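PDB 4BG2: PatF from Prochloron didemni, which is a member of the cyanobactin prenyltransferase family from the patellamide pathway, whose relatives probably attach prenyl groups to peptides. Local coordinates for residues R65-W76 with S113-H124; V168-G177 with R187-P195. One frame throughout, in Å; residues are numbered along the deposited sequence. Where two conformers were deposited one is given.

Contact 1 (R65-W76 with S113-H124)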
loop_
_atom_site.group_PDB
_atom_site.type_symbol
_atom_site.label_atom_id
_atom_site.label_comp_id
_atom_site.label_asym_id
_atom_site.label_seq_id
_atom_site.Cartn_x
_atom_site.Cartn_y
_atom_site.Cartn_z
ATOM N N ARG A 65 -0.929 -9.850 4.001
ATOM C CA ARG A 65 -0.723 -8.433 3.750
ATOM C C ARG A 65 -2.005 -7.782 3.233
ATOM O O ARG A 65 -2.526 -8.174 2.164
ATOM C CB ARG A 65 0.388 -8.221 2.727
ATOM C CG ARG A 65 1.726 -8.798 3.124
ATOM C CD ARG A 65 2.623 -9.014 1.917
ATOM N NE ARG A 65 2.746 -7.780 1.148
ATOM C CZ ARG A 65 3.622 -6.823 1.396
ATOM N NH1 ARG A 65 4.512 -6.935 2.379
ATOM N NH2 ARG A 65 3.606 -5.732 0.653
ATOM N N TYR A 66 -2.510 -6.803 3.987
ATOM C CA TYR A 66 -3.731 -6.094 3.654
ATOM C C TYR A 66 -3.638 -4.614 3.948
ATOM O O TYR A 66 -3.093 -4.202 4.992
ATOM C CB TYR A 66 -4.872 -6.607 4.512
ATOM C CG TYR A 66 -5.025 -8.097 4.496
ATOM C CD1 TYR A 66 -5.716 -8.721 3.468
ATOM C CD2 TYR A 66 -4.513 -8.887 5.526
ATOM C CE1 TYR A 66 -5.867 -10.089 3.442
ATOM C CE2 TYR A 66 -4.684 -10.264 5.518
ATOM C CZ TYR A 66 -5.360 -10.854 4.461
ATOM O OH TYR A 66 -5.541 -12.224 4.401
ATOM N N GLU A 67 -4.208 -3.817 3.054
ATOM C CA GLU A 67 -4.504 -2.412 3.318
ATOM C C GLU A 67 -6.007 -2.232 3.114
ATOM O O GLU A 67 -6.539 -2.598 2.075
ATOM C CB GLU A 67 -3.787 -1.456 2.344
ATOM C CG GLU A 67 -2.294 -1.420 2.355
ATOM C CD GLU A 67 -1.717 -1.248 3.736
ATOM O OE1 GLU A 67 -2.219 -0.397 4.639
ATOM O OE2 GLU A 67 -0.749 -1.998 3.832
ATOM N N VAL A 68 -6.674 -1.640 4.109
ATOM C CA VAL A 68 -8.084 -1.365 4.057
ATOM C C VAL A 68 -8.355 0.117 4.273
ATOM O O VAL A 68 -7.768 0.772 5.169
ATOM C CB VAL A 68 -8.808 -2.183 5.127
ATOM C CG1 VAL A 68 -10.315 -1.907 5.084
ATOM C CG2 VAL A 68 -8.543 -3.666 4.916
ATOM N N CYS A 69 -9.247 0.671 3.472
ATOM C CA CYS A 69 -9.725 2.021 3.757
ATOM C C CYS A 69 -11.099 2.277 3.183
ATOM O O CYS A 69 -11.550 1.592 2.261
ATOM C CB CYS A 69 -8.748 3.074 3.225
ATOM S SG CYS A 69 -8.627 3.150 1.412
ATOM N N ASN A 70 -11.735 3.309 3.729
ATOM C CA ASN A 70 -12.981 3.793 3.210
ATOM C C ASN A 70 -12.740 4.362 1.819
ATOM O O ASN A 70 -11.761 5.059 1.583
ATOM C CB ASN A 70 -13.576 4.842 4.158
ATOM C CG ASN A 70 -14.881 5.384 3.655
ATOM O OD1 ASN A 70 -14.916 6.126 2.674
ATOM N ND2 ASN A 70 -15.974 4.997 4.301
ATOM N N ASN A 71 -13.614 4.017 0.893
ATOM C CA ASN A 71 -13.437 4.373 -0.501
ATOM C C ASN A 71 -14.522 5.335 -0.956
ATOM O O ASN A 71 -14.682 5.535 -2.140
ATOM C CB ASN A 71 -13.375 3.104 -1.381
ATOM C CG ASN A 71 -14.658 2.274 -1.344
ATOM O OD1 ASN A 71 -15.753 2.766 -1.046
ATOM N ND2 ASN A 71 -14.528 1.008 -1.686
ATOM N N GLN A 72 -15.252 5.925 -0.000
ATOM C CA GLN A 72 -16.300 6.910 -0.282
ATOM C C GLN A 72 -15.908 8.315 0.199
ATOM O O GLN A 72 -16.276 8.722 1.304
ATOM C CB GLN A 72 -17.587 6.543 0.456
ATOM C CG GLN A 72 -18.263 5.259 0.052
ATOM C CD GLN A 72 -19.370 4.924 1.026
ATOM O OE1 GLN A 72 -19.143 4.868 2.237
ATOM N NE2 GLN A 72 -20.574 4.721 0.512
ATOM N N GLY A 73 -15.159 9.046 -0.611
ATOM C CA GLY A 73 -14.768 10.404 -0.270
ATOM C C GLY A 73 -13.808 10.564 0.901
ATOM O O GLY A 73 -12.983 9.711 1.166
ATOM N N THR A 74 -13.948 11.668 1.618
ATOM C CA THR A 74 -12.974 12.078 2.599
ATOM C C THR A 74 -13.343 11.641 4.001
ATOM O O THR A 74 -14.368 12.053 4.510
ATOM C CB THR A 74 -12.800 13.605 2.565
ATOM O OG1 THR A 74 -12.151 13.952 1.341
ATOM C CG2 THR A 74 -11.943 14.106 3.739
ATOM N N THR A 75 -12.490 10.836 4.634
ATOM C CA THR A 75 -12.679 10.482 6.055
ATOM C C THR A 75 -11.570 10.994 6.983
ATOM O O THR A 75 -11.607 10.736 8.187
ATOM C CB THR A 75 -12.884 8.963 6.260
ATOM O OG1 THR A 75 -11.892 8.241 5.552
ATOM C CG2 THR A 75 -14.241 8.524 5.743
ATOM N N TRP A 76 -10.590 11.702 6.439
ATOM C CA TRP A 76 -9.601 12.379 7.267
ATOM C C TRP A 76 -10.245 13.559 7.981
ATOM O O TRP A 76 -10.969 14.315 7.351
ATOM C CB TRP A 76 -8.467 12.902 6.404
ATOM C CG TRP A 76 -7.349 13.556 7.159
ATOM C CD1 TRP A 76 -7.218 14.880 7.427
ATOM C CD2 TRP A 76 -6.186 12.921 7.690
ATOM N NE1 TRP A 76 -6.050 15.122 8.097
ATOM C CE2 TRP A 76 -5.391 13.934 8.277
ATOM C CE3 TRP A 76 -5.739 11.594 7.737
ATOM C CZ2 TRP A 76 -4.177 13.670 8.903
ATOM C CZ3 TRP A 76 -4.527 11.321 8.353
ATOM C CH2 TRP A 76 -3.750 12.358 8.926
ATOM N N SER A 113 -5.516 19.452 8.182
ATOM C CA SER A 113 -5.360 19.628 6.728
ATOM C C SER A 113 -6.653 19.259 6.020
ATOM O O SER A 113 -7.308 18.314 6.410
ATOM C CB SER A 113 -4.243 18.768 6.164
ATOM O OG SER A 113 -4.168 18.958 4.764
ATOM N N ARG A 114 -7.002 20.032 4.991
ATOM C CA ARG A 114 -8.135 19.742 4.104
ATOM C C ARG A 114 -7.654 19.149 2.775
ATOM O O ARG A 114 -8.415 19.066 1.818
ATOM C CB ARG A 114 -8.926 21.019 3.807
ATOM C CG ARG A 114 -9.434 21.751 5.041
ATOM C CD ARG A 114 -10.177 23.036 4.675
ATOM N NE ARG A 114 -10.339 23.950 5.808
ATOM C CZ ARG A 114 -11.240 24.938 5.868
ATOM N NH1 ARG A 114 -12.077 25.175 4.860
ATOM N NH2 ARG A 114 -11.302 25.703 6.952
ATOM N N LYS A 115 -6.400 18.707 2.727
ATOM C CA LYS A 115 -5.805 18.155 1.505
ATOM C C LYS A 115 -5.546 16.659 1.556
ATOM O O LYS A 115 -4.898 16.107 0.662
ATOM C CB LYS A 115 -4.521 18.909 1.219
ATOM C CG LYS A 115 -4.777 20.402 1.035
ATOM C CD LYS A 115 -3.489 21.190 1.074
ATOM C CE LYS A 115 -3.735 22.641 0.771
ATOM N NZ LYS A 115 -2.432 23.250 0.420
ATOM N N ILE A 116 -6.091 16.007 2.580
ATOM C CA ILE A 116 -5.916 14.585 2.811
ATOM C C ILE A 116 -7.280 13.904 2.676
ATOM O O ILE A 116 -8.271 14.349 3.267
ATOM C CB ILE A 116 -5.292 14.313 4.208
ATOM C CG1 ILE A 116 -3.903 14.932 4.280
ATOM C CG2 ILE A 116 -5.180 12.821 4.478
ATOM C CD1 ILE A 116 -3.256 14.916 5.649
ATOM N N ILE A 117 -7.322 12.831 1.886
ATOM C CA ILE A 117 -8.538 12.051 1.692
ATOM C C ILE A 117 -8.778 11.163 2.899
ATOM O O ILE A 117 -9.848 11.183 3.493
ATOM C CB ILE A 117 -8.465 11.154 0.425
ATOM C CG1 ILE A 117 -8.335 12.012 -0.835
ATOM C CG2 ILE A 117 -9.709 10.290 0.317
ATOM C CD1 ILE A 117 -8.009 11.224 -2.092
ATOM N N ASN A 118 -7.773 10.387 3.255
ATOM C CA ASN A 118 -7.886 9.437 4.352
ATOM C C ASN A 118 -6.534 8.874 4.671
ATOM O O ASN A 118 -5.541 9.174 3.999
ATOM C CB ASN A 118 -8.854 8.297 4.009
ATOM C CG ASN A 118 -8.357 7.389 2.876
ATOM O OD1 ASN A 118 -7.173 7.092 2.745
ATOM N ND2 ASN A 118 -9.289 6.888 2.101
ATOM N N ASN A 119 -6.511 8.048 5.696
ATOM C CA ASN A 119 -5.444 7.074 5.877
ATOM C C ASN A 119 -6.042 5.670 5.813
ATOM O O ASN A 119 -7.226 5.500 6.027
ATOM C CB ASN A 119 -4.698 7.301 7.174
ATOM C CG ASN A 119 -5.566 7.065 8.398
ATOM O OD1 ASN A 119 -6.267 7.972 8.870
ATOM N ND2 ASN A 119 -5.535 5.847 8.905
ATOM N N THR A 120 -5.216 4.691 5.474
ATOM C CA THR A 120 -5.613 3.304 5.487
ATOM C C THR A 120 -5.263 2.706 6.849
ATOM O O THR A 120 -4.604 3.338 7.677
ATOM C CB THR A 120 -4.811 2.474 4.451
ATOM O OG1 THR A 120 -3.439 2.536 4.784
ATOM C CG2 THR A 120 -4.964 3.006 3.053
ATOM N N ILE A 121 -5.667 1.467 7.072
ATOM C CA ILE A 121 -4.985 0.676 8.063
ATOM C C ILE A 121 -4.618 -0.645 7.421
ATOM O O ILE A 121 -5.349 -1.190 6.611
ATOM C CB ILE A 121 -5.804 0.432 9.357
ATOM C CG1 ILE A 121 -7.178 -0.119 9.065
ATOM C CG2 ILE A 121 -5.935 1.725 10.163
ATOM C CD1 ILE A 121 -7.842 -0.737 10.261
ATOM N N GLY A 122 -3.500 -1.179 7.852
ATOM C CA GLY A 122 -3.009 -2.382 7.288
ATOM C C GLY A 122 -2.020 -3.066 8.164
ATOM O O GLY A 122 -1.459 -2.460 9.084
ATOM N N VAL A 123 -1.840 -4.353 7.878
ATOM C CA VAL A 123 -0.850 -5.178 8.515
ATOM C C VAL A 123 -0.135 -6.003 7.451
ATOM O O VAL A 123 -0.765 -6.496 6.507
ATOM C CB VAL A 123 -1.448 -6.154 9.560
ATOM C CG1 VAL A 123 -1.944 -5.397 10.761
ATOM C CG2 VAL A 123 -2.552 -7.031 8.981
ATOM N N HIS A 124 1.158 -6.184 7.650
ATOM C CA HIS A 124 1.960 -7.115 6.876
ATOM C C HIS A 124 2.600 -8.121 7.823
ATOM O O HIS A 124 3.505 -7.784 8.602
ATOM C CB HIS A 124 3.058 -6.384 6.081
ATOM C CG HIS A 124 2.536 -5.363 5.109
ATOM N ND1 HIS A 124 3.348 -4.419 4.526
ATOM C CD2 HIS A 124 1.297 -5.139 4.620
ATOM C CE1 HIS A 124 2.641 -3.672 3.699
ATOM N NE2 HIS A 124 1.381 -4.065 3.767
HETATM O O HOH W 1 -12.333 7.970 3.038
HETATM O O HOH W 2 -10.288 4.935 5.817
#
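Arg65 to Val68 run antiparallel to Ile121 to His124, joined by paired backbone bonds between Tyr66 and Val123 and between Val68 and Ile121. Further along, the strands part: water 2 bridges Asn70 N and Asn119 O, and Ile117 O then takes two donors, Thr75 N at 2.9 Å and Trp76 N at 3.1 Å. Tyr66, Val68, Ile121 and Val123 share one face, and helix 34-42 packs against it through Phe37. On the other face Glu67, in the conformer described, has CG anti to its carbonyl carbon (chi1 -63°) and bends at chi2 (-50°), folding the carboxylate over Gly122 on the neighbouring strand. OE1 accepts from Thr120 OG1 (3.2 Å); OE2 accepts from His124 NE2 (3.0 Å) through a bent bond, well out of the imidazole plane. Glycine suits position Gly122, because a CB would run into Tyr66 O. The Arg65 guanidinium lies over one face of the imidazole, planes 30° apart, with NH1 3.5 Å from His124 ND1. At the far end, Ile116 CG2 sits over the Trp76 five-membered ring, 3.7 Å from the centroid, in a CH-pi contact, and Trp76 NE1 is bonded to His110 O. Arg65 NE is hydrogen-bonded to Ser53, while a chain of bonds Glu179-His124-Glu67-Thr120-Tyr137, consistent with a barrel interior, opposes a largely apolar face covered by helix 34-42.

Contact 2 (V168-G177 with R187-P195)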
loop_
_atom_site.group_PDB
_atom_site.type_symbol
_atom_site.label_atom_id
_atom_site.label_comp_id
_atom_site.label_asym_id
_atom_site.label_seq_id
_atom_site.Cartn_x
_atom_site.Cartn_y
_atom_site.Cartn_z
ATOM N N VAL A 168 10.530 16.177 -7.552
ATOM C CA VAL A 168 9.547 15.128 -7.814
ATOM C C VAL A 168 8.804 14.774 -6.526
ATOM O O VAL A 168 7.575 14.660 -6.517
ATOM C CB VAL A 168 10.189 13.857 -8.410
ATOM C CG1 VAL A 168 9.169 12.749 -8.511
ATOM C CG2 VAL A 168 10.811 14.140 -9.792
ATOM N N LEU A 169 9.547 14.583 -5.446
ATOM C CA LEU A 169 8.934 14.212 -4.158
ATOM C C LEU A 169 8.084 15.354 -3.591
ATOM O O LEU A 169 6.994 15.127 -3.081
ATOM C CB LEU A 169 10.013 13.801 -3.144
ATOM C CG LEU A 169 10.862 12.620 -3.574
ATOM C CD1 LEU A 169 11.922 12.283 -2.549
ATOM C CD2 LEU A 169 9.998 11.400 -3.864
ATOM N N LEU A 170 8.583 16.583 -3.675
ATOM C CA LEU A 170 7.854 17.724 -3.105
ATOM C C LEU A 170 6.566 18.030 -3.885
ATOM O O LEU A 170 5.577 18.458 -3.292
ATOM C CB LEU A 170 8.741 18.975 -3.062
ATOM C CG LEU A 170 9.805 19.089 -1.964
ATOM C CD1 LEU A 170 10.604 20.376 -2.138
ATOM C CD2 LEU A 170 9.165 19.042 -0.583
ATOM N N ARG A 171 6.575 17.800 -5.202
ATOM C CA ARG A 171 5.464 18.196 -6.068
ATOM C C ARG A 171 4.474 17.072 -6.409
ATOM O O ARG A 171 3.282 17.331 -6.480
ATOM C CB ARG A 171 5.986 18.789 -7.379
ATOM C CG ARG A 171 6.816 20.068 -7.254
ATOM C CD ARG A 171 6.083 21.218 -6.577
ATOM N NE ARG A 171 4.725 21.416 -7.102
ATOM C CZ ARG A 171 3.826 22.260 -6.586
ATOM N NH1 ARG A 171 4.121 23.011 -5.530
ATOM N NH2 ARG A 171 2.620 22.357 -7.130
ATOM N N ASP A 172 4.940 15.836 -6.611
ATOM C CA ASP A 172 4.065 14.752 -7.104
ATOM C C ASP A 172 3.696 13.658 -6.084
ATOM O O ASP A 172 2.993 12.701 -6.431
ATOM C CB ASP A 172 4.690 14.115 -8.346
ATOM C CG ASP A 172 4.681 15.060 -9.565
ATOM O OD1 ASP A 172 4.023 16.139 -9.521
ATOM O OD2 ASP A 172 5.329 14.714 -10.573
ATOM N N THR A 173 4.149 13.801 -4.835
ATOM C CA THR A 173 3.818 12.825 -3.781
ATOM C C THR A 173 2.318 12.822 -3.598
ATOM O O THR A 173 1.710 13.836 -3.281
ATOM C CB THR A 173 4.567 13.116 -2.459
ATOM O OG1 THR A 173 5.943 12.812 -2.643
ATOM C CG2 THR A 173 4.057 12.266 -1.298
HETATM N N MSE A 174 1.716 11.665 -3.833
HETATM C CA MSE A 174 0.276 11.498 -3.671
HETATM C C MSE A 174 -0.064 10.509 -2.570
HETATM O O MSE A 174 -1.184 10.470 -2.118
HETATM C CB MSE A 174 -0.295 10.996 -4.991
HETATM C CG MSE A 174 -1.627 11.634 -5.346
HETATM SE SE MSE A 174 -2.109 10.922 -7.146
HETATM C CE MSE A 174 -2.701 9.150 -6.510
ATOM N N VAL A 175 0.897 9.698 -2.164
ATOM C CA VAL A 175 0.716 8.765 -1.064
ATOM C C VAL A 175 1.954 8.850 -0.166
ATOM O O VAL A 175 3.083 8.932 -0.646
ATOM C CB VAL A 175 0.579 7.287 -1.543
ATOM C CG1 VAL A 175 0.084 6.412 -0.412
ATOM C CG2 VAL A 175 -0.345 7.140 -2.732
ATOM N N ILE A 176 1.736 8.771 1.138
ATOM C CA ILE A 176 2.815 8.638 2.108
ATOM C C ILE A 176 2.580 7.384 2.946
ATOM O O ILE A 176 1.509 7.195 3.515
ATOM C CB ILE A 176 2.902 9.873 3.017
ATOM C CG1 ILE A 176 3.154 11.123 2.174
ATOM C CG2 ILE A 176 4.002 9.684 4.055
ATOM C CD1 ILE A 176 2.825 12.416 2.900
ATOM N N GLY A 177 3.586 6.509 2.981
ATOM C CA GLY A 177 3.544 5.253 3.722
ATOM C C GLY A 177 4.336 5.337 5.017
ATOM O O GLY A 177 5.402 5.942 5.062
ATOM N N ARG A 187 9.635 3.033 9.030
ATOM C CA ARG A 187 10.028 3.595 7.764
ATOM C C ARG A 187 8.939 4.520 7.248
ATOM O O ARG A 187 7.758 4.332 7.520
ATOM C CB ARG A 187 10.304 2.481 6.731
ATOM C CG ARG A 187 11.027 2.942 5.468
ATOM C CD ARG A 187 11.186 1.816 4.418
ATOM N NE ARG A 187 9.897 1.529 3.828
ATOM C CZ ARG A 187 9.141 0.470 4.111
ATOM N NH1 ARG A 187 9.561 -0.491 4.924
ATOM N NH2 ARG A 187 7.949 0.369 3.551
ATOM N N VAL A 188 9.376 5.515 6.492
ATOM C CA VAL A 188 8.513 6.449 5.824
ATOM C C VAL A 188 8.802 6.298 4.311
ATOM O O VAL A 188 9.942 6.395 3.884
ATOM C CB VAL A 188 8.787 7.905 6.284
ATOM C CG1 VAL A 188 7.869 8.886 5.597
ATOM C CG2 VAL A 188 8.630 8.037 7.792
ATOM N N ASP A 189 7.742 6.061 3.539
ATOM C CA ASP A 189 7.799 5.952 2.098
ATOM C C ASP A 189 7.137 7.193 1.483
ATOM O O ASP A 189 6.003 7.499 1.799
ATOM C CB ASP A 189 7.037 4.694 1.640
ATOM C CG ASP A 189 7.893 3.429 1.666
ATOM O OD1 ASP A 189 9.145 3.524 1.756
ATOM O OD2 ASP A 189 7.316 2.326 1.606
ATOM N N LEU A 190 7.850 7.897 0.603
ATOM C CA LEU A 190 7.269 8.982 -0.198
ATOM C C LEU A 190 6.905 8.492 -1.580
ATOM O O LEU A 190 7.734 7.897 -2.271
ATOM C CB LEU A 190 8.213 10.175 -0.303
ATOM C CG LEU A 190 8.021 11.126 0.880
ATOM C CD1 LEU A 190 8.977 10.725 1.985
ATOM C CD2 LEU A 190 8.190 12.589 0.493
ATOM N N GLY A 191 5.652 8.728 -1.962
ATOM C CA GLY A 191 5.041 8.031 -3.090
ATOM C C GLY A 191 4.548 8.971 -4.164
ATOM O O GLY A 191 3.354 9.204 -4.270
ATOM N N PRO A 192 5.470 9.546 -4.939
ATOM C CA PRO A 192 5.034 10.259 -6.114
ATOM C C PRO A 192 4.338 9.327 -7.113
ATOM O O PRO A 192 4.736 8.166 -7.270
ATOM C CB PRO A 192 6.339 10.813 -6.698
ATOM C CG PRO A 192 7.374 9.892 -6.216
ATOM C CD PRO A 192 6.929 9.561 -4.811
ATOM N N CYS A 193 3.295 9.840 -7.750
ATOM C CA CYS A 193 2.519 9.092 -8.730
ATOM C C CYS A 193 2.310 9.895 -10.009
ATOM O O CYS A 193 2.339 11.125 -9.979
ATOM C CB CYS A 193 1.158 8.748 -8.163
ATOM S SG CYS A 193 1.243 7.629 -6.767
ATOM N N ALA A 194 2.090 9.179 -11.117
ATOM C CA ALA A 194 1.731 9.798 -12.412
ATOM C C ALA A 194 0.609 9.013 -13.086
ATOM O O ALA A 194 0.607 7.799 -13.025
ATOM C CB ALA A 194 2.950 9.853 -13.322
ATOM N N PRO A 195 -0.323 9.703 -13.769
ATOM C CA PRO A 195 -1.477 9.028 -14.406
ATOM C C PRO A 195 -1.102 8.106 -15.574
ATOM O O PRO A 195 -0.142 8.409 -16.292
ATOM C CB PRO A 195 -2.319 10.202 -14.913
ATOM C CG PRO A 195 -1.312 11.260 -15.238
ATOM C CD PRO A 195 -0.235 11.127 -14.174
#
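Thr173 packs against Leu190 and Pro192 with its OG1 turned back beside its own nitrogen (chi1 -71°), a setting from which the hydroxyl bonds to Leu169 O at 2.6 Å, in the carbonyl plane and on a lone pair. Val168 places CG1 opposite its backbone N (chi1 173°), and that methyl meets Pro192 CB at 3.9 Å. Leu169 adds CD2, 3.7 Å from Pro192 CD, so the proline ring sits against two branched side chains of helix 163-172. Proline suits the strand here because Pro192 and Thr173 form a non-hydrogen-bonded pair, which asks no N-H of it on that side. A valine in place of Thr173 would probably leave Leu169 O without its hydroxyl mate and tie the helix less firmly to the strand that follows it. Past this corner the hairpin contains a beta bulge: Met174 N, at 3.0 Å, and Val175 N both donate to Gly191 O from the same face of its carbonyl plane. Glycine fits as Gly191, since a CB would lie too close to Val175 O. Pairing is then regular from Val175 opposite Gly191, though the Gly191 N to Val175 O bond is weak, to Gly177, whose N and O both bond to Asp189; here too a CB would crowd that of Asp189. Arg187 grips this carboxylate side-on, NE to OD1 at 3.0 Å and NH2 to OD2 at 2.8 Å; the acid lies in the guanidinium plane, but the nitrogens come from about 43° above its own. Asp189 also pairs with Arg238, and Arg187 with Glu179. Ile176 and Leu190 turn to helix 147-157, and Val168 meets helix 206-215. Strand 173-181 is flanked on its other edge by strand 133-140, where Val175 touches Tyr137 and His139.

Overall arrangement
After two helices and strand 48-57, the chain enters strand 60-70, and contact 1 closes the loop that holds helices 79-91 and 101-110 by pairing it with strand 116-124. The chain then adds strand 133-140, next in the sheet, and helices 147-157 and 163-172 before contact 2 closes the short hairpin of strands 173-181 and 186-194. The two loops follow in series, neither nesting nor crossing. The centres of contacts 1 and 2 lie about 15 Å apart. Strand 133-140 runs between them in a ten-stranded antiparallel barrel, a topology resembling that of ABBA-type prenyltransferases. Glu179 links the two regions, bonding to His124 of contact 1 and Arg187 of contact 2.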